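Local coordinates for protein amine Dehydrogenase (Pseudomonas putida, PDB 1JMX) that probably forms the beta-propeller subunit of a quinohemoprotein amine dehydrogenase, which oxidises primary amines to aldehydes and passes the electrons on, at residues 169-172 / 177-180; 160-165 / 236-241; 11-16 / 32-37. All coordinates share one frame; numbering follows the deposited sequence.

From the N terminus, contact 3 closes first: 15 residues separate 11-16 from 32-37, and both strands belong to the sheet that the C-terminal strand 345-348 completes. At 160-165 contact 2 opens; contact 1 closes next, a hairpin with four residues in its turn, nested inside; 236-241 then closes contact 2 after 70 intervening residues, bringing two successive blades of the seven-sheet propeller face to face. No two contacts cross. Contacts 1 and 2 share a sheet, since strands 161-164 and 168-171 are neighbours, and Met171 N lies 2.7 Å from Leu161 O, a probable hydrogen bond. Contact 3 lies on the opposite side of the chain's centre, about 27 Å from contact 2 between centres.

Contact 1: residues 169-172 / 177-180; sequences YKMD and KYTV
Lys177 meets Asp172 through its backbone: Asp172 N donates to Lys177 O at 3.0 Å, almost straight at 176°. The carboxylate of Asp172 turns instead into the connecting turn, where OD2 accepts from Lys174 N. Tyr178 follows, in a non-hydrogen-bonded antiparallel pair with Met171; Tyr178 CB and Met171 CB are 3.8 Å apart. With its CG between the backbone N and the carbonyl carbon (chi1 59°), the Tyr178 ring is laid alongside Tyr169, both side chains pointing the same way. Its edge approaches the face of Tyr169, a T-shaped pair with planes at 64° and Tyr178 CD1 3.8 Å from Tyr169 CD2. Pro147 touches both. Thr179 forms the hydrogen-bonded pair: Lys170 N gives to Thr179 O at 2.9 Å, and Thr179 N returns a bond to Lys170 O at 3.2 Å. Thr179 O also lies in plane at the edge of the Tyr169 ring. Val180 CG2 comes there too, 4.1 Å from Tyr169 CE2. This is the outermost hairpin of a propeller blade. Backbone bonds set the register; the tyrosine pair packs the side of Met171 and Tyr178. With Asp172 OD1 6.7 Å from Lys177 NZ, no salt bridge forms, leaving this end to the backbone bond.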
# COMPACT_ATOMS: atom_id res chain seq x y z
N TYR B 169 -18.54 5.78 25.26
CA TYR B 169 -18.72 5.49 26.68
C TYR B 169 -18.71 6.75 27.53
O TYR B 169 -18.19 7.78 27.13
CB TYR B 169 -17.60 4.58 27.18
CG TYR B 169 -17.34 3.39 26.31
CD1 TYR B 169 -16.18 3.30 25.56
CD2 TYR B 169 -18.25 2.34 26.25
CE1 TYR B 169 -15.91 2.20 24.77
CE2 TYR B 169 -18.00 1.23 25.46
CZ TYR B 169 -16.83 1.17 24.73
OH TYR B 169 -16.56 0.06 23.97
N LYS B 170 -19.34 6.64 28.69
CA LYS B 170 -19.39 7.73 29.65
C LYS B 170 -18.62 7.13 30.82
O LYS B 170 -19.04 6.13 31.40
CB LYS B 170 -20.84 8.01 30.04
CG LYS B 170 -21.00 9.17 31.00
CD LYS B 170 -22.46 9.34 31.36
CE LYS B 170 -22.63 10.40 32.42
NZ LYS B 170 -22.06 11.69 31.95
N MET B 171 -17.49 7.73 31.15
CA MET B 171 -16.65 7.18 32.20
C MET B 171 -16.41 8.06 33.42
O MET B 171 -16.22 9.26 33.30
CB MET B 171 -15.32 6.75 31.59
CG MET B 171 -14.32 6.16 32.56
SD MET B 171 -12.85 5.67 31.69
CE MET B 171 -12.38 4.27 32.64
N ASP B 172 -16.45 7.41 34.58
CA ASP B 172 -16.20 8.05 35.86
C ASP B 172 -14.69 7.96 36.05
O ASP B 172 -14.14 6.87 36.16
CB ASP B 172 -16.89 7.25 36.97
CG ASP B 172 -16.83 7.94 38.32
OD1 ASP B 172 -17.80 7.81 39.10
OD2 ASP B 172 -15.82 8.60 38.63
N LYS B 177 -15.34 3.20 36.27
CA LYS B 177 -16.46 2.45 35.72
C LYS B 177 -17.08 3.28 34.61
O LYS B 177 -17.11 4.50 34.68
CB LYS B 177 -17.52 2.12 36.78
CG LYS B 177 -18.72 1.38 36.15
CD LYS B 177 -19.95 1.29 37.08
CE LYS B 177 -21.25 1.61 36.32
NZ LYS B 177 -21.34 3.06 35.96
N TYR B 178 -17.52 2.60 33.57
CA TYR B 178 -18.12 3.27 32.42
C TYR B 178 -19.32 2.50 31.90
O TYR B 178 -19.51 1.32 32.21
CB TYR B 178 -17.07 3.43 31.31
CG TYR B 178 -16.48 2.12 30.82
CD1 TYR B 178 -17.06 1.44 29.74
CD2 TYR B 178 -15.35 1.57 31.42
CE1 TYR B 178 -16.53 0.24 29.28
CE2 TYR B 178 -14.81 0.36 30.96
CZ TYR B 178 -15.41 -0.29 29.88
OH TYR B 178 -14.92 -1.49 29.43
N THR B 179 -20.16 3.19 31.13
CA THR B 179 -21.35 2.60 30.52
C THR B 179 -21.38 3.12 29.09
O THR B 179 -20.64 4.04 28.75
CB THR B 179 -22.66 3.05 31.23
OG1 THR B 179 -22.75 4.48 31.20
CG2 THR B 179 -22.69 2.57 32.66
N VAL B 180 -22.22 2.53 28.25
CA VAL B 180 -22.33 2.99 26.87
C VAL B 180 -23.23 4.21 26.82
O VAL B 180 -24.39 4.16 27.21
CB VAL B 180 -22.91 1.89 25.93
CG1 VAL B 180 -23.10 2.45 24.52
CG2 VAL B 180 -22.00 0.68 25.91

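Contact 2: residues 160-165 / 236-241; sequences SLYVAG and LSVDLK
Val238 CG1 sits squarely over the ring of Tyr162, 3.6 Å from the centroid and 2° off the normal, a CH-pi contact. Centring shows in the individual distances too: the methyl is 3.8 Å from Tyr162 CD2 and 3.9 Å from Tyr162 CZ. Placing CG1 anti to the backbone N of Val238 (chi1 -176°) aims that one methyl at the ring. The pair is buried, yet the CA atoms of Tyr162 and Val238 stand 8.1 Å apart, so these two segments meet through side chains; they belong to consecutive beta-propeller blades, those of strands 161-164 and 230-239. Replacing Tyr162 by an alanine is likely to open a gap beneath Val238 CG1 and to leave Lys170 NZ without the hydroxyl it bonds. Packing slackens just past the end of strand 230-239, where Leu240 CD2 reaches Tyr162 CD1 obliquely at 4.3 Å. The solvent side lies around Asp239 and Lys241, which flank Leu240: Asp239 OD1 accepts from Lys241 N at 3.1 Å, through its anti lone pair, closing an Asx turn. Exposed Lys241 adds a salt bridge from NZ to Asp239 OD1 (3.3 Å, its hydrogen bond weak) and hydrogen-bonds Arg207 O, while Asp239 OD2 pairs with Lys244.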
# COMPACT_ATOMS: atom_id res chain seq x y z
N SER B 160 -17.35 14.06 33.94
CA SER B 160 -17.46 12.78 33.23
C SER B 160 -16.61 12.76 31.96
O SER B 160 -16.43 13.78 31.31
CB SER B 160 -18.92 12.47 32.88
OG SER B 160 -19.63 12.08 34.03
N LEU B 161 -16.13 11.59 31.59
CA LEU B 161 -15.29 11.46 30.41
C LEU B 161 -15.99 10.66 29.32
O LEU B 161 -16.32 9.49 29.50
CB LEU B 161 -13.96 10.79 30.79
CG LEU B 161 -12.77 10.86 29.83
CD1 LEU B 161 -12.25 12.29 29.78
CD2 LEU B 161 -11.68 9.92 30.31
N TYR B 162 -16.25 11.33 28.20
CA TYR B 162 -16.88 10.67 27.06
C TYR B 162 -15.76 10.10 26.21
O TYR B 162 -14.86 10.81 25.77
CB TYR B 162 -17.76 11.65 26.29
CG TYR B 162 -19.05 11.88 27.03
CD1 TYR B 162 -19.22 13.00 27.85
CD2 TYR B 162 -20.07 10.93 26.99
CE1 TYR B 162 -20.37 13.17 28.60
CE2 TYR B 162 -21.22 11.09 27.74
CZ TYR B 162 -21.37 12.21 28.54
OH TYR B 162 -22.52 12.36 29.27
N VAL B 163 -15.79 8.78 26.07
CA VAL B 163 -14.78 8.03 25.36
C VAL B 163 -15.28 7.40 24.06
O VAL B 163 -16.20 6.60 24.07
CB VAL B 163 -14.23 6.90 26.27
CG1 VAL B 163 -13.21 6.07 25.54
CG2 VAL B 163 -13.65 7.48 27.54
N ALA B 164 -14.64 7.76 22.96
CA ALA B 164 -14.98 7.20 21.66
C ALA B 164 -14.22 5.90 21.47
O ALA B 164 -12.99 5.88 21.50
CB ALA B 164 -14.65 8.20 20.55
N GLY B 165 -14.96 4.81 21.34
CA GLY B 165 -14.37 3.50 21.12
C GLY B 165 -15.34 2.75 20.24
O GLY B 165 -16.00 3.38 19.42
N LEU B 236 -23.01 12.96 14.78
CA LEU B 236 -23.21 12.50 16.13
C LEU B 236 -22.72 13.63 17.02
O LEU B 236 -21.86 14.41 16.61
CB LEU B 236 -22.39 11.22 16.33
CG LEU B 236 -21.76 10.73 17.63
CD1 LEU B 236 -21.28 9.29 17.40
CD2 LEU B 236 -20.58 11.61 18.06
N SER B 237 -23.30 13.78 18.20
CA SER B 237 -22.86 14.83 19.10
C SER B 237 -23.18 14.55 20.56
O SER B 237 -24.18 13.90 20.87
CB SER B 237 -23.43 16.19 18.68
OG SER B 237 -24.83 16.26 18.91
N VAL B 238 -22.28 14.98 21.43
CA VAL B 238 -22.46 14.83 22.87
C VAL B 238 -22.34 16.23 23.44
O VAL B 238 -21.31 16.87 23.31
CB VAL B 238 -21.36 13.93 23.50
CG1 VAL B 238 -21.66 13.72 24.98
CG2 VAL B 238 -21.28 12.59 22.78
N ASP B 239 -23.44 16.72 24.01
CA ASP B 239 -23.46 18.05 24.62
C ASP B 239 -22.63 17.95 25.89
O ASP B 239 -22.96 17.20 26.81
CB ASP B 239 -24.91 18.44 24.95
CG ASP B 239 -25.07 19.93 25.19
OD1 ASP B 239 -24.38 20.48 26.07
OD2 ASP B 239 -25.89 20.55 24.48
N LEU B 240 -21.52 18.69 25.93
CA LEU B 240 -20.64 18.63 27.09
C LEU B 240 -21.15 19.31 28.35
O LEU B 240 -20.55 19.19 29.42
CB LEU B 240 -19.24 19.13 26.72
CG LEU B 240 -18.52 18.31 25.65
CD1 LEU B 240 -17.13 18.86 25.46
CD2 LEU B 240 -18.46 16.84 26.04
N LYS B 241 -22.27 20.02 28.24
CA LYS B 241 -22.87 20.70 29.39
C LYS B 241 -23.89 19.79 30.08
O LYS B 241 -23.81 19.53 31.28
CB LYS B 241 -23.58 21.99 28.94
CG LYS B 241 -22.62 23.07 28.43
CD LYS B 241 -23.34 24.22 27.70
CE LYS B 241 -23.84 23.81 26.30
NZ LYS B 241 -22.76 23.28 25.38

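Contact 3: residues 11-16 / 32-37; sequences HEYMIV and TVYKSC
Tyr13 and Tyr34 meet as a T-shaped pair: an edge of the Tyr13 ring is directed at the face of Tyr34, with centroids 5.2 Å apart and planes at 65°. Their CA atoms are 8.6 Å apart, so between these two segments the direct contact is made by the rings, reaching past the intervening strand 22-27. Followed outward, Tyr13 begins at CB, directed toward strand 32-38, with CG anti to the carbonyl carbon (chi1 -66°); neither atom comes within contact range of Tyr34, and the side chain as a whole packs on Val25 and Asp27 of strand 22-27. The ring then presents one flank to its partner. CE2 does the touching, 3.9 Å from Tyr34 CG and 4.0 Å from Tyr34 CD1, over the Tyr34 face but offset toward its rim. At the tip, Tyr13 OH stands over the same face, 3.9 Å from Tyr34 CZ. That oxygen is satisfied by a hydrogen bond with Lys8 N, while Tyr34 OH bonds Ala6 O, so the N-terminal segment holds both hydroxyls. Tyr34 shares a classic beta bulge with Lys35, both facing Val25. Within the four-stranded sheet, strand 22-27 separates the two contact strands, and strand 345-348 flanks 12-18 on its other side. Such a blade, built from both chain ends, is the closure known in propellers as molecular velcro. At its outer rim strand 32-38 is tied through the disulfide of Cys37 to Cys75, just before strand 76-82, the outermost strand of the next blade.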
# COMPACT_ATOMS: atom_id res chain seq x y z
N HIS B 11 -9.40 39.07 23.26
CA HIS B 11 -9.06 38.79 21.87
C HIS B 11 -9.22 37.33 21.53
O HIS B 11 -8.87 36.46 22.31
CB HIS B 11 -7.63 39.19 21.57
CG HIS B 11 -7.43 40.65 21.38
ND1 HIS B 11 -6.46 41.17 20.55
CD2 HIS B 11 -8.06 41.71 21.94
CE1 HIS B 11 -6.50 42.49 20.61
NE2 HIS B 11 -7.46 42.84 21.44
N GLU B 12 -9.69 37.08 20.31
CA GLU B 12 -9.89 35.73 19.82
C GLU B 12 -8.60 35.21 19.19
O GLU B 12 -7.90 35.94 18.50
CB GLU B 12 -11.02 35.70 18.81
CG GLU B 12 -11.42 34.31 18.38
CD GLU B 12 -12.82 34.28 17.83
OE1 GLU B 12 -13.28 35.32 17.33
OE2 GLU B 12 -13.46 33.22 17.94
N TYR B 13 -8.29 33.94 19.44
CA TYR B 13 -7.08 33.34 18.91
C TYR B 13 -7.33 31.92 18.43
O TYR B 13 -8.34 31.31 18.78
CB TYR B 13 -5.98 33.32 19.97
CG TYR B 13 -5.49 34.69 20.37
CD1 TYR B 13 -5.91 35.28 21.57
CD2 TYR B 13 -4.61 35.39 19.56
CE1 TYR B 13 -5.45 36.53 21.94
CE2 TYR B 13 -4.15 36.65 19.92
CZ TYR B 13 -4.57 37.21 21.12
OH TYR B 13 -4.09 38.45 21.47
N MET B 14 -6.38 31.41 17.65
CA MET B 14 -6.47 30.07 17.11
C MET B 14 -5.10 29.42 17.14
O MET B 14 -4.11 30.03 16.74
CB MET B 14 -6.96 30.09 15.67
CG MET B 14 -6.91 28.73 14.96
SD MET B 14 -7.29 28.84 13.20
CE MET B 14 -9.02 28.60 13.27
N ILE B 15 -5.03 28.19 17.65
CA ILE B 15 -3.77 27.49 17.67
C ILE B 15 -3.77 26.38 16.63
O ILE B 15 -4.80 25.74 16.39
CB ILE B 15 -3.41 26.90 19.04
CG1 ILE B 15 -4.49 25.91 19.50
CG2 ILE B 15 -3.19 28.01 20.03
CD1 ILE B 15 -4.05 25.07 20.69
N VAL B 16 -2.62 26.20 16.00
CA VAL B 16 -2.43 25.17 14.99
C VAL B 16 -0.99 24.70 15.09
O VAL B 16 -0.09 25.50 15.34
CB VAL B 16 -2.69 25.67 13.53
CG1 VAL B 16 -4.15 25.96 13.30
CG2 VAL B 16 -1.85 26.90 13.22
N THR B 32 -3.65 37.00 10.92
CA THR B 32 -2.20 36.98 10.80
C THR B 32 -1.61 36.20 11.97
O THR B 32 -2.27 36.03 13.00
CB THR B 32 -1.60 38.43 10.77
OG1 THR B 32 -1.68 39.02 12.07
CG2 THR B 32 -2.35 39.31 9.77
N VAL B 33 -0.40 35.69 11.79
CA VAL B 33 0.28 34.93 12.84
C VAL B 33 0.70 35.88 13.96
O VAL B 33 1.48 36.82 13.75
CB VAL B 33 1.51 34.19 12.28
CG1 VAL B 33 2.22 33.43 13.40
CG2 VAL B 33 1.08 33.23 11.18
N TYR B 34 0.12 35.68 15.14
CA TYR B 34 0.43 36.51 16.30
C TYR B 34 1.81 36.17 16.87
O TYR B 34 2.63 37.06 17.11
CB TYR B 34 -0.65 36.32 17.36
CG TYR B 34 -0.54 37.28 18.50
CD1 TYR B 34 -1.00 38.60 18.38
CD2 TYR B 34 0.03 36.89 19.72
CE1 TYR B 34 -0.88 39.50 19.44
CE2 TYR B 34 0.15 37.79 20.78
CZ TYR B 34 -0.31 39.09 20.63
OH TYR B 34 -0.20 39.97 21.67
N LYS B 35 2.06 34.88 17.05
CA LYS B 35 3.34 34.39 17.57
C LYS B 35 3.52 32.90 17.26
O LYS B 35 2.57 32.20 16.91
CB LYS B 35 3.46 34.65 19.08
CG LYS B 35 2.51 33.83 19.95
CD LYS B 35 2.56 34.24 21.41
CE LYS B 35 3.92 33.99 22.02
NZ LYS B 35 3.98 34.49 23.41
N SER B 36 4.75 32.43 17.40
CA SER B 36 5.08 31.03 17.15
C SER B 36 5.90 30.50 18.31
O SER B 36 6.74 31.21 18.86
CB SER B 36 5.88 30.90 15.85
OG SER B 36 5.18 31.46 14.76
N CYS B 37 5.64 29.26 18.68
CA CYS B 37 6.36 28.62 19.77
C CYS B 37 6.98 27.35 19.22
O CYS B 37 6.33 26.59 18.51
CB CYS B 37 5.42 28.21 20.91
SG CYS B 37 4.56 29.51 21.87